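Local coordinates for magnesium and cobalt efflux protein CorC (Neisseria meningitidis serogroup B, PDB 3OI8), which probably plays a role in magnesium and cobalt ion transport, and binds adenosine through the CBS-domain pair that makes up most of this fragment, at residues M50-E55 / E79-V84; L85-A90 / N133-V138; R61-V66 / K91-Y96. All blocks are in the same frame, centred on the assembly; numbering follows the deposited sequence.

Contacts 1 and 3 lie inside the first CBS domain, whereas contact 2 joins the first to the second. The centres of contacts 1 and 2 are 11 Å apart, those of 2 and 3 are 15 Å apart, and those of 1 and 3 are 16 Å apart. Strands 53-54 and 84-89 are the two outer strands of one three-stranded sheet. Contact 1 reaches it through the first and contact 2 through the second, while contact 3 packs helix 59-69 against the short helical turns of 91-96. Along the chain contact 1 closes before contact 2 opens, and contact 3 interleaves with both. Contacts 1 and 2 border the adenosine pocket; contacts 2 and 3 also touch the second subunit.

Contact 1 (M50-E55 / E79-V84); sequences MNVLKE and EDKDEV. With ADN (adenosine), chain C.
Lys81 stretches from a type I beta turn (Asp80 to Glu83) of the first CBS domain and lies along selenomethionine Met50, the two side chains running past each other in opposite directions. The tight part is here: CE of Met50 sits 3.5 Å from CD of Lys81, closer than carbons usually pack. Met50 reaches this spot because its chain, straight as far as SE, bends at the last torsion (chi3 -61°). Farther along, CE of Lys81 rests 4.0 Å from CG2 of Val52. Lys81 NZ makes a weak hydrogen bond of 3.4 Å to Met50 O and a second bond to Arg47 O, so two carbonyls share the ammonium group, that of Met50 gripping it only weakly.

The outer side is looser and charged. Glu79 and Asp82 are exposed. Asp80 OD1 accepts from Asp82 N at 3.0 Å, an Asx turn; Glu83 OE1 accepts from Glu79 N just ahead of the turn, and Thr145 ties the turn to strand 145-150.

Next to Met50 the backbone reads out the adenosine base, while Asn51 OD1 is hydrogen-bonded to His71. Asn51 O accepts from adenine N6 at 3.1 Å, and Asn51 N donates to N1 at 2.7 Å with an N-H...N angle of 159°.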
HETATM    1  N   MSE A  50       6.796  -5.368  17.832  1.00 22.83           N
HETATM    2  CA  MSE A  50       6.020  -4.243  17.312  1.00 25.60           C
HETATM    3  C   MSE A  50       6.500  -2.936  17.924  1.00 33.58           C
HETATM    4  O   MSE A  50       6.869  -2.901  19.096  1.00 25.86           O
HETATM    5  CB  MSE A  50       4.552  -4.392  17.679  1.00 28.98           C
HETATM    6  CG  MSE A  50       3.939  -5.704  17.325  1.00 28.67           C
HETATM    7 SE   MSE A  50       2.111  -5.661  17.948  0.63 30.93          SE
HETATM    8  CE  MSE A  50       2.431  -5.431  19.852  1.00 44.13           C
ATOM      9  N   ASN A  51       6.467  -1.855  17.146  1.00 31.29           N
ATOM     10  CA  ASN A  51       6.713  -0.523  17.685  1.00 33.51           C
ATOM     11  C   ASN A  51       5.376   0.104  18.053  1.00 33.89           C
ATOM     12  O   ASN A  51       4.545   0.336  17.171  1.00 32.67           O
ATOM     13  CB  ASN A  51       7.442   0.363  16.664  1.00 34.48           C
ATOM     14  CG  ASN A  51       8.876  -0.078  16.420  1.00 45.28           C
ATOM     15  OD1 ASN A  51       9.313  -0.182  15.275  1.00 49.72           O
ATOM     16  ND2 ASN A  51       9.615  -0.338  17.498  1.00 44.66           N
ATOM     17  N   VAL A  52       5.163   0.364  19.347  1.00 26.27           N
ATOM     18  CA  VAL A  52       3.879   0.891  19.820  1.00 25.19           C
ATOM     19  C   VAL A  52       4.015   2.257  20.508  1.00 27.17           C
ATOM     20  O   VAL A  52       5.117   2.674  20.879  1.00 23.88           O
ATOM     21  CB  VAL A  52       3.211  -0.087  20.810  1.00 23.45           C
ATOM     22  CG1 VAL A  52       2.977  -1.450  20.150  1.00 23.64           C
ATOM     23  CG2 VAL A  52       4.075  -0.241  22.071  1.00 26.00           C
ATOM     24  N   LEU A  53       2.888   2.940  20.700  1.00 19.05           N
ATOM     25  CA  LEU A  53       2.876   4.202  21.449  1.00 23.55           C
ATOM     26  C   LEU A  53       2.072   4.031  22.730  1.00 22.48           C
ATOM     27  O   LEU A  53       1.050   3.338  22.722  1.00 20.88           O
ATOM     28  CB  LEU A  53       2.230   5.305  20.604  1.00 22.97           C
ATOM     29  CG  LEU A  53       2.894   5.555  19.240  1.00 30.54           C
ATOM     30  CD1 LEU A  53       2.067   6.544  18.435  1.00 27.57           C
ATOM     31  CD2 LEU A  53       4.315   6.063  19.430  1.00 32.71           C
ATOM     32  N   LYS A  54       2.516   4.664  23.817  1.00 25.19           N
ATOM     33  CA  LYS A  54       1.805   4.592  25.091  1.00 21.78           C
ATOM     34  C   LYS A  54       0.684   5.618  25.111  1.00 23.74           C
ATOM     35  O   LYS A  54       0.849   6.746  24.661  1.00 24.99           O
ATOM     36  CB  LYS A  54       2.725   4.865  26.292  1.00 30.86           C
ATOM     37  CG  LYS A  54       4.071   4.160  26.297  1.00 44.24           C
ATOM     38  CD  LYS A  54       3.970   2.685  25.985  1.00 60.66           C
ATOM     39  CE  LYS A  54       5.374   2.075  25.911  1.00 74.70           C
ATOM     40  NZ  LYS A  54       5.460   0.835  25.081  1.00 73.99           N
ATOM     41  N   GLU A  55      -0.457   5.195  25.628  1.00 30.24           N
ATOM     42  CA  GLU A  55      -1.662   6.004  25.767  1.00 28.69           C
ATOM     43  C   GLU A  55      -1.377   7.453  26.176  1.00 30.31           C
ATOM     44  O   GLU A  55      -1.877   8.397  25.559  1.00 31.53           O
ATOM     45  CB  GLU A  55      -2.545   5.330  26.843  1.00 31.42           C
ATOM     46  CG  GLU A  55      -3.998   5.762  26.894  1.00 40.80           C
ATOM     47  CD  GLU A  55      -4.824   4.939  27.893  1.00 40.36           C
ATOM     48  OE1 GLU A  55      -4.235   4.179  28.703  1.00 36.82           O
ATOM     49  OE2 GLU A  55      -6.073   5.048  27.864  1.00 45.04           O
ATOM     50  N   GLU A  79      -1.920  -0.659  29.337  1.00 25.06           N
ATOM     51  CA  GLU A  79      -0.980  -1.175  30.333  1.00 36.11           C
ATOM     52  C   GLU A  79       0.207  -1.910  29.715  1.00 38.90           C
ATOM     53  O   GLU A  79       1.324  -1.857  30.234  1.00 39.67           O
ATOM     54  CB  GLU A  79      -1.685  -2.105  31.323  1.00 47.54           C
ATOM     55  CG  GLU A  79      -0.715  -2.750  32.293  1.00 64.51           C
ATOM     56  CD  GLU A  79      -1.355  -3.817  33.155  1.00 78.21           C
ATOM     57  OE1 GLU A  79      -0.877  -4.021  34.298  1.00 75.75           O
ATOM     58  OE2 GLU A  79      -2.329  -4.450  32.689  1.00 83.76           O
ATOM     59  N   ASP A  80      -0.055  -2.615  28.620  1.00 33.21           N
ATOM     60  CA  ASP A  80       0.965  -3.378  27.914  1.00 27.35           C
ATOM     61  C   ASP A  80       0.410  -3.769  26.544  1.00 27.31           C
ATOM     62  O   ASP A  80      -0.690  -3.348  26.152  1.00 22.44           O
ATOM     63  CB  ASP A  80       1.402  -4.622  28.712  1.00 25.88           C
ATOM     64  CG  ASP A  80       0.253  -5.566  29.007  1.00 35.26           C
ATOM     65  OD1 ASP A  80      -0.747  -5.554  28.256  1.00 28.85           O
ATOM     66  OD2 ASP A  80       0.351  -6.333  29.992  1.00 48.36           O
ATOM     67  N   LYS A  81       1.159  -4.579  25.815  1.00 23.56           N
ATOM     68  CA  LYS A  81       0.798  -4.840  24.424  1.00 28.33           C
ATOM     69  C   LYS A  81      -0.432  -5.729  24.283  1.00 29.70           C
ATOM     70  O   LYS A  81      -0.963  -5.891  23.182  1.00 23.79           O
ATOM     71  CB  LYS A  81       1.987  -5.410  23.657  1.00 31.86           C
ATOM     72  CG  LYS A  81       3.132  -4.432  23.538  1.00 36.30           C
ATOM     73  CD  LYS A  81       4.295  -5.021  22.765  1.00 34.42           C
ATOM     74  CE  LYS A  81       5.377  -3.973  22.565  1.00 33.81           C
ATOM     75  NZ  LYS A  81       6.583  -4.601  21.979  1.00 45.02           N
ATOM     76  N   ASP A  82      -0.889  -6.301  25.395  1.00 23.79           N
ATOM     77  CA  ASP A  82      -2.140  -7.063  25.386  1.00 25.24           C
ATOM     78  C   ASP A  82      -3.367  -6.161  25.570  1.00 31.03           C
ATOM     79  O   ASP A  82      -4.511  -6.627  25.585  1.00 23.42           O
ATOM     80  CB  ASP A  82      -2.084  -8.190  26.430  1.00 30.15           C
ATOM     81  CG  ASP A  82      -1.148  -9.306  25.997  1.00 33.18           C
ATOM     82  OD1 ASP A  82      -1.153  -9.621  24.782  1.00 27.85           O
ATOM     83  OD2 ASP A  82      -0.390  -9.837  26.835  1.00 30.21           O
ATOM     84  N   GLU A  83      -3.123  -4.861  25.705  1.00 16.69           N
ATOM     85  CA  GLU A  83      -4.220  -3.906  25.750  1.00 16.41           C
ATOM     86  C   GLU A  83      -4.059  -2.865  24.637  1.00 17.88           C
ATOM     87  O   GLU A  83      -3.567  -1.769  24.887  1.00 22.03           O
ATOM     88  CB  GLU A  83      -4.309  -3.228  27.139  1.00 21.31           C
ATOM     89  CG  GLU A  83      -5.536  -2.332  27.248  1.00 32.52           C
ATOM     90  CD  GLU A  83      -5.694  -1.620  28.591  1.00 38.79           C
ATOM     91  OE1 GLU A  83      -4.719  -1.534  29.373  1.00 29.15           O
ATOM     92  OE2 GLU A  83      -6.816  -1.135  28.852  1.00 45.56           O
ATOM     93  N   VAL A  84      -4.437  -3.219  23.408  1.00 19.45           N
ATOM     94  CA  VAL A  84      -4.310  -2.287  22.286  1.00 17.44           C
ATOM     95  C   VAL A  84      -5.574  -1.445  22.242  1.00 18.45           C
ATOM     96  O   VAL A  84      -6.678  -1.980  22.198  1.00 29.80           O
ATOM     97  CB  VAL A  84      -4.099  -3.007  20.916  1.00 19.02           C
ATOM     98  CG1 VAL A  84      -4.083  -1.968  19.756  1.00 18.58           C
ATOM     99  CG2 VAL A  84      -2.819  -3.816  20.906  1.00 19.73           C
TER
HETATM  100  O5' ADN C   2       7.651   0.490   8.081  1.00 77.59           O
HETATM  101  C5' ADN C   2       8.521  -0.251   7.264  1.00 77.88           C
HETATM  102  C4' ADN C   2       8.374  -1.772   7.567  1.00 84.07           C
HETATM  103  O4' ADN C   2       8.389  -2.003   9.007  1.00 82.79           O
HETATM  104  C3' ADN C   2       7.042  -2.325   7.015  1.00 85.97           C
HETATM  105  O3' ADN C   2       7.277  -3.032   5.828  1.00 88.85           O
HETATM  106  C2' ADN C   2       6.529  -3.252   8.091  1.00 83.67           C
HETATM  107  O2' ADN C   2       6.969  -4.569   7.850  1.00 85.15           O
HETATM  108  C1' ADN C   2       7.194  -2.764   9.378  1.00 79.19           C
HETATM  109  N9  ADN C   2       6.295  -1.931  10.174  1.00 68.45           N
HETATM  110  C8  ADN C   2       5.358  -0.840   9.677  1.00 61.71           C
HETATM  111  N7  ADN C   2       4.684  -0.240  10.881  1.00 58.33           N
HETATM  112  C5  ADN C   2       5.219  -0.962  12.130  1.00 59.85           C
HETATM  113  C6  ADN C   2       4.915  -0.788  13.649  1.00 46.99           C
HETATM  114  N6  ADN C   2       3.989   0.257  14.086  1.00 29.86           N
HETATM  115  N1  ADN C   2       5.591  -1.636  14.623  1.00 48.94           N
HETATM  116  C2  ADN C   2       6.593  -2.689  14.173  1.00 52.25           C
HETATM  117  N3  ADN C   2       6.895  -2.858  12.683  1.00 55.88           N
HETATM  118  C4  ADN C   2       6.208  -1.996  11.689  1.00 63.11           C

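Contact 2 (L85-A90 / N133-V138); sequences LGILHA and NHMAIV
Ile87 and Met135 meet where strand 84-89 of one sheet faces strand 135-139 of the other, at the junction of the two CBS domains, and the contact between them is apolar. CD1 of Ile87 does all the close touching on its side. This CD1 of Ile87 lies 4.1 Å from SE of selenomethionine Met135, the two chains crossing at a slant, and 4.0 Å from CD1 of Ile137, whose side chain slides past it in the opposite direction. CG of Met135 is anti to the backbone N (chi1 165°) and the next torsion is extended, which carries SE toward Ile87. All three residues are buried.

Polar interactions involve the backbone and His134. His134 NE2 is hydrogen-bonded to Glu152 of the second subunit, so this end of the contact also takes part in the dimer. Backbone bonds hold strand 84-89 to its own sheet, where Leu85 and Gly86 both face Val76 in a classic beta bulge. Outside that sheet, Ile87 bonds to the backbone of Arg110.

Met135 also touches adenosine, so it lines the nucleoside pocket as well as this junction. Around it, Pro75 of strand 73-77 and Leu148 and Thr150 of strand 145-150 pack on Met135, while Phe114 of strand 114-116 lies against Ile137.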
ATOM      1  N   LEU A  85      -5.412  -0.129  22.264  1.00 21.11           N
ATOM      2  CA  LEU A  85      -6.557   0.778  22.371  1.00 18.97           C
ATOM      3  C   LEU A  85      -6.992   1.276  21.012  1.00 24.72           C
ATOM      4  O   LEU A  85      -8.100   1.790  20.838  1.00 22.31           O
ATOM      5  CB  LEU A  85      -6.176   1.976  23.247  1.00 22.90           C
ATOM      6  CG  LEU A  85      -5.619   1.587  24.618  1.00 29.70           C
ATOM      7  CD1 LEU A  85      -5.036   2.795  25.342  1.00 26.34           C
ATOM      8  CD2 LEU A  85      -6.710   0.916  25.450  1.00 31.08           C
ATOM      9  N   GLY A  86      -6.099   1.157  20.041  1.00 14.70           N
ATOM     10  CA  GLY A  86      -6.340   1.788  18.767  1.00 15.03           C
ATOM     11  C   GLY A  86      -5.089   1.879  17.919  1.00 17.86           C
ATOM     12  O   GLY A  86      -4.022   1.382  18.298  1.00 19.48           O
ATOM     13  N   ILE A  87      -5.235   2.522  16.764  1.00 15.90           N
ATOM     14  CA  ILE A  87      -4.136   2.744  15.835  1.00 12.42           C
ATOM     15  C   ILE A  87      -3.981   4.252  15.632  1.00 21.37           C
ATOM     16  O   ILE A  87      -4.967   4.959  15.422  1.00 20.09           O
ATOM     17  CB  ILE A  87      -4.433   2.116  14.446  1.00 19.92           C
ATOM     18  CG1 ILE A  87      -4.901   0.663  14.568  1.00 25.26           C
ATOM     19  CG2 ILE A  87      -3.224   2.236  13.528  1.00 19.13           C
ATOM     20  CD1 ILE A  87      -3.893  -0.278  15.197  1.00 24.91           C
ATOM     21  N   LEU A  88      -2.747   4.742  15.713  1.00 18.09           N
ATOM     22  CA  LEU A  88      -2.444   6.109  15.332  1.00 16.33           C
ATOM     23  C   LEU A  88      -1.752   6.082  13.993  1.00 21.92           C
ATOM     24  O   LEU A  88      -0.803   5.325  13.812  1.00 18.37           O
ATOM     25  CB  LEU A  88      -1.491   6.785  16.321  1.00 15.51           C
ATOM     26  CG  LEU A  88      -1.001   8.111  15.706  1.00 29.66           C
ATOM     27  CD1 LEU A  88      -2.030   9.222  15.868  1.00 30.79           C
ATOM     28  CD2 LEU A  88       0.350   8.549  16.245  1.00 32.66           C
ATOM     29  N   HIS A  89      -2.240   6.914  13.074  1.00 24.15           N
ATOM     30  CA  HIS A  89      -1.623   7.159  11.773  1.00 19.93           C
ATOM     31  C   HIS A  89      -0.732   8.384  11.886  1.00 19.26           C
ATOM     32  O   HIS A  89      -1.198   9.457  12.271  1.00 21.17           O
ATOM     33  CB  HIS A  89      -2.717   7.414  10.740  1.00 19.58           C
ATOM     34  CG  HIS A  89      -3.569   6.213  10.482  1.00 31.69           C
ATOM     35  ND1 HIS A  89      -3.951   5.826   9.215  1.00 43.54           N
ATOM     36  CD2 HIS A  89      -4.073   5.284  11.328  1.00 35.79           C
ATOM     37  CE1 HIS A  89      -4.672   4.721   9.297  1.00 40.85           C
ATOM     38  NE2 HIS A  89      -4.761   4.373  10.569  1.00 34.94           N
ATOM     39  N   ALA A  90       0.547   8.218  11.562  1.00 18.13           N
ATOM     40  CA  ALA A  90       1.535   9.279  11.735  1.00 23.26           C
ATOM     41  C   ALA A  90       1.036  10.639  11.216  1.00 32.35           C
ATOM     42  O   ALA A  90       1.237  11.679  11.847  1.00 26.98           O
ATOM     43  CB  ALA A  90       2.839   8.897  11.020  1.00 24.99           C
ATOM     44  N   ASN A 133      -8.151  -0.153   4.886  1.00 54.14           N
ATOM     45  CA  ASN A 133      -7.360  -0.440   6.068  1.00 44.44           C
ATOM     46  C   ASN A 133      -5.923  -0.711   5.643  1.00 43.17           C
ATOM     47  O   ASN A 133      -5.684  -1.141   4.504  1.00 39.85           O
ATOM     48  CB  ASN A 133      -7.920  -1.679   6.784  1.00 40.35           C
ATOM     49  CG  ASN A 133      -7.720  -1.615   8.272  1.00 43.59           C
ATOM     50  OD1 ASN A 133      -7.767  -0.528   8.855  1.00 49.31           O
ATOM     51  ND2 ASN A 133      -7.477  -2.770   8.906  1.00 30.17           N
ATOM     52  N   HIS A 134      -4.975  -0.463   6.548  1.00 24.03           N
ATOM     53  CA  HIS A 134      -3.562  -0.740   6.268  1.00 23.89           C
ATOM     54  C   HIS A 134      -2.888  -1.646   7.299  1.00 20.33           C
ATOM     55  O   HIS A 134      -1.853  -2.253   7.025  1.00 24.26           O
ATOM     56  CB  HIS A 134      -2.778   0.567   6.164  1.00 41.44           C
ATOM     57  CG  HIS A 134      -3.025   1.306   4.890  1.00 52.22           C
ATOM     58  ND1 HIS A 134      -3.863   2.397   4.813  1.00 58.75           N
ATOM     59  CD2 HIS A 134      -2.564   1.092   3.634  1.00 56.38           C
ATOM     60  CE1 HIS A 134      -3.903   2.828   3.564  1.00 61.85           C
ATOM     61  NE2 HIS A 134      -3.122   2.055   2.830  1.00 61.52           N
HETATM   62  N   MSE A 135      -3.472  -1.725   8.486  1.00 17.75           N
HETATM   63  CA  MSE A 135      -2.867  -2.513   9.555  1.00 18.88           C
HETATM   64  C   MSE A 135      -3.951  -3.235  10.343  1.00 21.37           C
HETATM   65  O   MSE A 135      -5.048  -2.709  10.530  1.00 26.25           O
HETATM   66  CB  MSE A 135      -2.012  -1.609  10.464  1.00 21.46           C
HETATM   67  CG  MSE A 135      -1.611  -2.207  11.815  1.00 21.34           C
HETATM   68 SE   MSE A 135      -0.512  -0.976  12.897  0.64 28.72          SE
HETATM   69  CE  MSE A 135       1.130  -1.019  11.831  1.00 20.23           C
ATOM     70  N   ALA A 136      -3.656  -4.456  10.768  1.00 20.29           N
ATOM     71  CA  ALA A 136      -4.541  -5.150  11.692  1.00 22.14           C
ATOM     72  C   ALA A 136      -3.709  -5.674  12.852  1.00 24.27           C
ATOM     73  O   ALA A 136      -2.497  -5.869  12.727  1.00 21.30           O
ATOM     74  CB  ALA A 136      -5.255  -6.290  11.011  1.00 15.33           C
ATOM     75  N   ILE A 137      -4.368  -5.902  13.976  1.00 13.79           N
ATOM     76  CA  ILE A 137      -3.706  -6.473  15.139  1.00 13.83           C
ATOM     77  C   ILE A 137      -4.056  -7.952  15.153  1.00 19.98           C
ATOM     78  O   ILE A 137      -5.227  -8.314  15.033  1.00 21.56           O
ATOM     79  CB  ILE A 137      -4.217  -5.823  16.430  1.00 18.49           C
ATOM     80  CG1 ILE A 137      -3.973  -4.298  16.408  1.00 20.82           C
ATOM     81  CG2 ILE A 137      -3.627  -6.545  17.655  1.00 25.35           C
ATOM     82  CD1 ILE A 137      -2.515  -3.885  16.311  1.00 19.92           C
ATOM     83  N   VAL A 138      -3.043  -8.804  15.281  1.00 17.68           N
ATOM     84  CA  VAL A 138      -3.257 -10.239  15.275  1.00 25.29           C
ATOM     85  C   VAL A 138      -3.471 -10.725  16.701  1.00 28.48           C
ATOM     86  O   VAL A 138      -2.704 -10.384  17.599  1.00 21.41           O
ATOM     87  CB  VAL A 138      -2.076 -10.945  14.623  1.00 29.75           C
ATOM     88  CG1 VAL A 138      -2.335 -12.463  14.494  1.00 25.93           C
ATOM     89  CG2 VAL A 138      -1.819 -10.302  13.252  1.00 16.01           C
TER

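Contact 3 (R61-V66 / K91-Y96)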
ATOM      1  N   ARG A  61       7.401  13.316  22.610  1.00 25.80           N
ATOM      2  CA  ARG A  61       7.974  11.984  22.639  1.00 26.61           C
ATOM      3  C   ARG A  61       7.348  11.078  21.563  1.00 25.23           C
ATOM      4  O   ARG A  61       8.052  10.356  20.859  1.00 25.37           O
ATOM      5  CB  ARG A  61       7.790  11.395  24.039  1.00 28.67           C
ATOM      6  CG  ARG A  61       8.693  12.060  25.082  1.00 41.12           C
ATOM      7  CD  ARG A  61       8.325  11.640  26.500  1.00 44.44           C
ATOM      8  NE  ARG A  61       8.338  10.187  26.650  1.00 50.37           N
ATOM      9  CZ  ARG A  61       9.399   9.489  27.041  1.00 47.42           C
ATOM     10  NH1 ARG A  61      10.537  10.111  27.327  1.00 41.69           N
ATOM     11  NH2 ARG A  61       9.318   8.170  27.152  1.00 43.19           N
ATOM     12  N   ILE A  62       6.027  11.120  21.436  1.00 18.12           N
ATOM     13  CA  ILE A  62       5.361  10.420  20.338  1.00 16.91           C
ATOM     14  C   ILE A  62       5.968  10.805  18.980  1.00 26.75           C
ATOM     15  O   ILE A  62       6.384   9.936  18.207  1.00 24.76           O
ATOM     16  CB  ILE A  62       3.828  10.692  20.336  1.00 21.59           C
ATOM     17  CG1 ILE A  62       3.151   9.894  21.461  1.00 23.75           C
ATOM     18  CG2 ILE A  62       3.211  10.349  18.967  1.00 25.35           C
ATOM     19  CD1 ILE A  62       1.742  10.347  21.779  1.00 22.46           C
ATOM     20  N   THR A  63       6.034  12.107  18.698  1.00 21.26           N
ATOM     21  CA  THR A  63       6.505  12.569  17.400  1.00 24.52           C
ATOM     22  C   THR A  63       7.942  12.111  17.111  1.00 29.76           C
ATOM     23  O   THR A  63       8.243  11.657  16.007  1.00 32.99           O
ATOM     24  CB  THR A  63       6.378  14.110  17.250  1.00 23.84           C
ATOM     25  OG1 THR A  63       4.991  14.476  17.266  1.00 21.22           O
ATOM     26  CG2 THR A  63       6.985  14.568  15.937  1.00 24.75           C
ATOM     27  N   ALA A  64       8.822  12.234  18.100  1.00 31.99           N
ATOM     28  CA  ALA A  64      10.210  11.816  17.930  1.00 32.99           C
ATOM     29  C   ALA A  64      10.318  10.312  17.657  1.00 29.80           C
ATOM     30  O   ALA A  64      11.128   9.880  16.850  1.00 29.58           O
ATOM     31  CB  ALA A  64      11.051  12.215  19.144  1.00 28.78           C
ATOM     32  N   TYR A  65       9.483   9.523  18.324  1.00 29.31           N
ATOM     33  CA  TYR A  65       9.499   8.079  18.152  1.00 30.86           C
ATOM     34  C   TYR A  65       8.990   7.710  16.760  1.00 29.87           C
ATOM     35  O   TYR A  65       9.582   6.867  16.075  1.00 29.38           O
ATOM     36  CB  TYR A  65       8.660   7.411  19.241  1.00 27.92           C
ATOM     37  CG  TYR A  65       8.682   5.898  19.236  1.00 30.31           C
ATOM     38  CD1 TYR A  65       9.712   5.199  19.851  1.00 38.20           C
ATOM     39  CD2 TYR A  65       7.657   5.167  18.626  1.00 35.43           C
ATOM     40  CE1 TYR A  65       9.736   3.808  19.857  1.00 42.47           C
ATOM     41  CE2 TYR A  65       7.669   3.779  18.626  1.00 32.79           C
ATOM     42  CZ  TYR A  65       8.715   3.105  19.248  1.00 35.37           C
ATOM     43  OH  TYR A  65       8.741   1.731  19.259  1.00 40.28           O
ATOM     44  N   VAL A  66       7.908   8.361  16.339  1.00 23.98           N
ATOM     45  CA  VAL A  66       7.341   8.144  15.005  1.00 25.32           C
ATOM     46  C   VAL A  66       8.350   8.457  13.895  1.00 31.00           C
ATOM     47  O   VAL A  66       8.470   7.718  12.923  1.00 29.48           O
ATOM     48  CB  VAL A  66       6.086   9.009  14.796  1.00 25.83           C
ATOM     49  CG1 VAL A  66       5.679   9.031  13.338  1.00 26.18           C
ATOM     50  CG2 VAL A  66       4.929   8.507  15.675  1.00 29.93           C
ATOM     51  N   LYS A  91       0.398  10.632  10.057  1.00 28.46           N
ATOM     52  CA  LYS A  91       0.006  11.891   9.434  1.00 33.17           C
ATOM     53  C   LYS A  91      -1.195  12.559  10.102  1.00 34.51           C
ATOM     54  O   LYS A  91      -1.508  13.703   9.799  1.00 30.64           O
ATOM     55  CB  LYS A  91      -0.241  11.716   7.939  1.00 28.41           C
ATOM     56  CG  LYS A  91      -1.424  10.851   7.561  1.00 37.89           C
ATOM     57  CD  LYS A  91      -1.477  10.703   6.032  1.00 48.53           C
ATOM     58  CE  LYS A  91      -2.527   9.691   5.572  1.00 56.20           C
ATOM     59  NZ  LYS A  91      -3.923  10.202   5.714  1.00 57.53           N
ATOM     60  N   ASP A  92      -1.870  11.855  11.004  1.00 27.26           N
ATOM     61  CA  ASP A  92      -2.936  12.488  11.780  1.00 26.30           C
ATOM     62  C   ASP A  92      -2.349  13.435  12.821  1.00 28.05           C
ATOM     63  O   ASP A  92      -3.032  14.341  13.309  1.00 28.33           O
ATOM     64  CB  ASP A  92      -3.872  11.435  12.407  1.00 25.44           C
ATOM     65  CG  ASP A  92      -4.775  10.779  11.367  1.00 40.75           C
ATOM     66  OD1 ASP A  92      -4.933  11.376  10.279  1.00 48.96           O
ATOM     67  OD2 ASP A  92      -5.322   9.679  11.617  1.00 35.02           O
ATOM     68  N   LEU A  93      -1.070  13.244  13.144  1.00 21.86           N
ATOM     69  CA  LEU A  93      -0.386  14.133  14.077  1.00 24.30           C
ATOM     70  C   LEU A  93      -0.264  15.567  13.524  1.00 25.47           C
ATOM     71  O   LEU A  93      -0.125  16.523  14.287  1.00 20.21           O
ATOM     72  CB  LEU A  93       1.006  13.598  14.420  1.00 28.78           C
ATOM     73  CG  LEU A  93       1.105  12.392  15.366  1.00 29.91           C
ATOM     74  CD1 LEU A  93       2.550  11.921  15.416  1.00 19.69           C
ATOM     75  CD2 LEU A  93       0.619  12.768  16.760  1.00 28.59           C
ATOM     76  N   LEU A  94      -0.328  15.713  12.207  1.00 27.43           N
ATOM     77  CA  LEU A  94      -0.133  17.023  11.593  1.00 23.24           C
ATOM     78  C   LEU A  94      -1.283  17.961  11.948  1.00 26.26           C
ATOM     79  O   LEU A  94      -1.186  19.174  11.776  1.00 27.28           O
ATOM     80  CB  LEU A  94      -0.025  16.895  10.078  1.00 26.26           C
ATOM     81  CG  LEU A  94       1.200  16.166   9.529  1.00 24.83           C
ATOM     82  CD1 LEU A  94       1.050  16.006   8.027  1.00 31.41           C
ATOM     83  CD2 LEU A  94       2.478  16.916   9.873  1.00 27.03           C
ATOM     84  N   LYS A  95      -2.384  17.391  12.422  1.00 21.45           N
ATOM     85  CA  LYS A  95      -3.507  18.204  12.880  1.00 27.05           C
ATOM     86  C   LYS A  95      -3.075  19.126  14.021  1.00 22.56           C
ATOM     87  O   LYS A  95      -3.752  20.106  14.334  1.00 27.80           O
ATOM     88  CB  LYS A  95      -4.670  17.308  13.340  1.00 26.07           C
ATOM     89  CG  LYS A  95      -5.264  16.441  12.228  1.00 46.89           C
ATOM     90  CD  LYS A  95      -6.388  15.545  12.747  1.00 55.92           C
ATOM     91  CE  LYS A  95      -6.798  14.492  11.716  1.00 62.42           C
ATOM     92  NZ  LYS A  95      -7.566  13.352  12.324  1.00 61.89           N
ATOM     93  N   TYR A  96      -1.951  18.804  14.654  1.00 24.75           N
ATOM     94  CA  TYR A  96      -1.509  19.569  15.815  1.00 25.41           C
ATOM     95  C   TYR A  96      -0.227  20.337  15.529  1.00 25.45           C
ATOM     96  O   TYR A  96       0.473  20.743  16.446  1.00 26.13           O
ATOM     97  CB  TYR A  96      -1.325  18.652  17.028  1.00 19.84           C
ATOM     98  CG  TYR A  96      -2.623  18.123  17.565  1.00 18.65           C
ATOM     99  CD1 TYR A  96      -3.527  18.969  18.199  1.00 19.35           C
ATOM    100  CD2 TYR A  96      -2.952  16.774  17.440  1.00 23.71           C
ATOM    101  CE1 TYR A  96      -4.727  18.483  18.692  1.00 18.25           C
ATOM    102  CE2 TYR A  96      -4.148  16.281  17.921  1.00 22.02           C
ATOM    103  CZ  TYR A  96      -5.027  17.138  18.553  1.00 31.14           C
ATOM    104  OH  TYR A  96      -6.215  16.649  19.050  1.00 32.10           O
TER
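Leu93 pushes its CD1 methyl against one face of helix 59-69, overlapping Ile62, Thr63 and Val66. This is a helix-to-helix contact within the first CBS domain: the 3-10 turns that follow strand 84-89 pack on the helix that leads into strand 73-77. Leu93 supplies more than half of the buried surface, and each of its three partners meets it differently. Ile62 crosses it at an angle, with CG2 of Ile62 3.9 Å from CD1 of Leu93 and also near CD2 of Leu93. CG1 of Ile62 sits beside the backbone N (chi1 -75°), leaving the CG2 branch to meet Leu93. Val66, one turn later, comes tip to tip, with CG2 of Val66 4.2 Å from CD1 of Leu93.

Thr63 runs alongside in the reverse direction and offers its hydroxyl oxygen rather than a methyl. That oxygen is hydrogen-bonded to Ile59 O, a carbonyl of its own helix, so its polar need is met although it lies beside a leucine. Phe103 and Ile108 also touch Leu93, while Leu53 and Phe103 pack on Ile62.

The second subunit comes close to both segments: its Phe98 packs on Thr63, Leu94 of the second subunit packs on Val66 and on Leu94 of this chain, and Lys91 NZ bonds to Ala70 O of that subunit. Behind Leu93, its carbonyl oxygen accepts from Tyr96 N at 2.9 Å, three residues on as in a 3-10 turn. At the face turned to the helix, CD1 of Leu93 comes within 4.0 Å of Thr63 OG1.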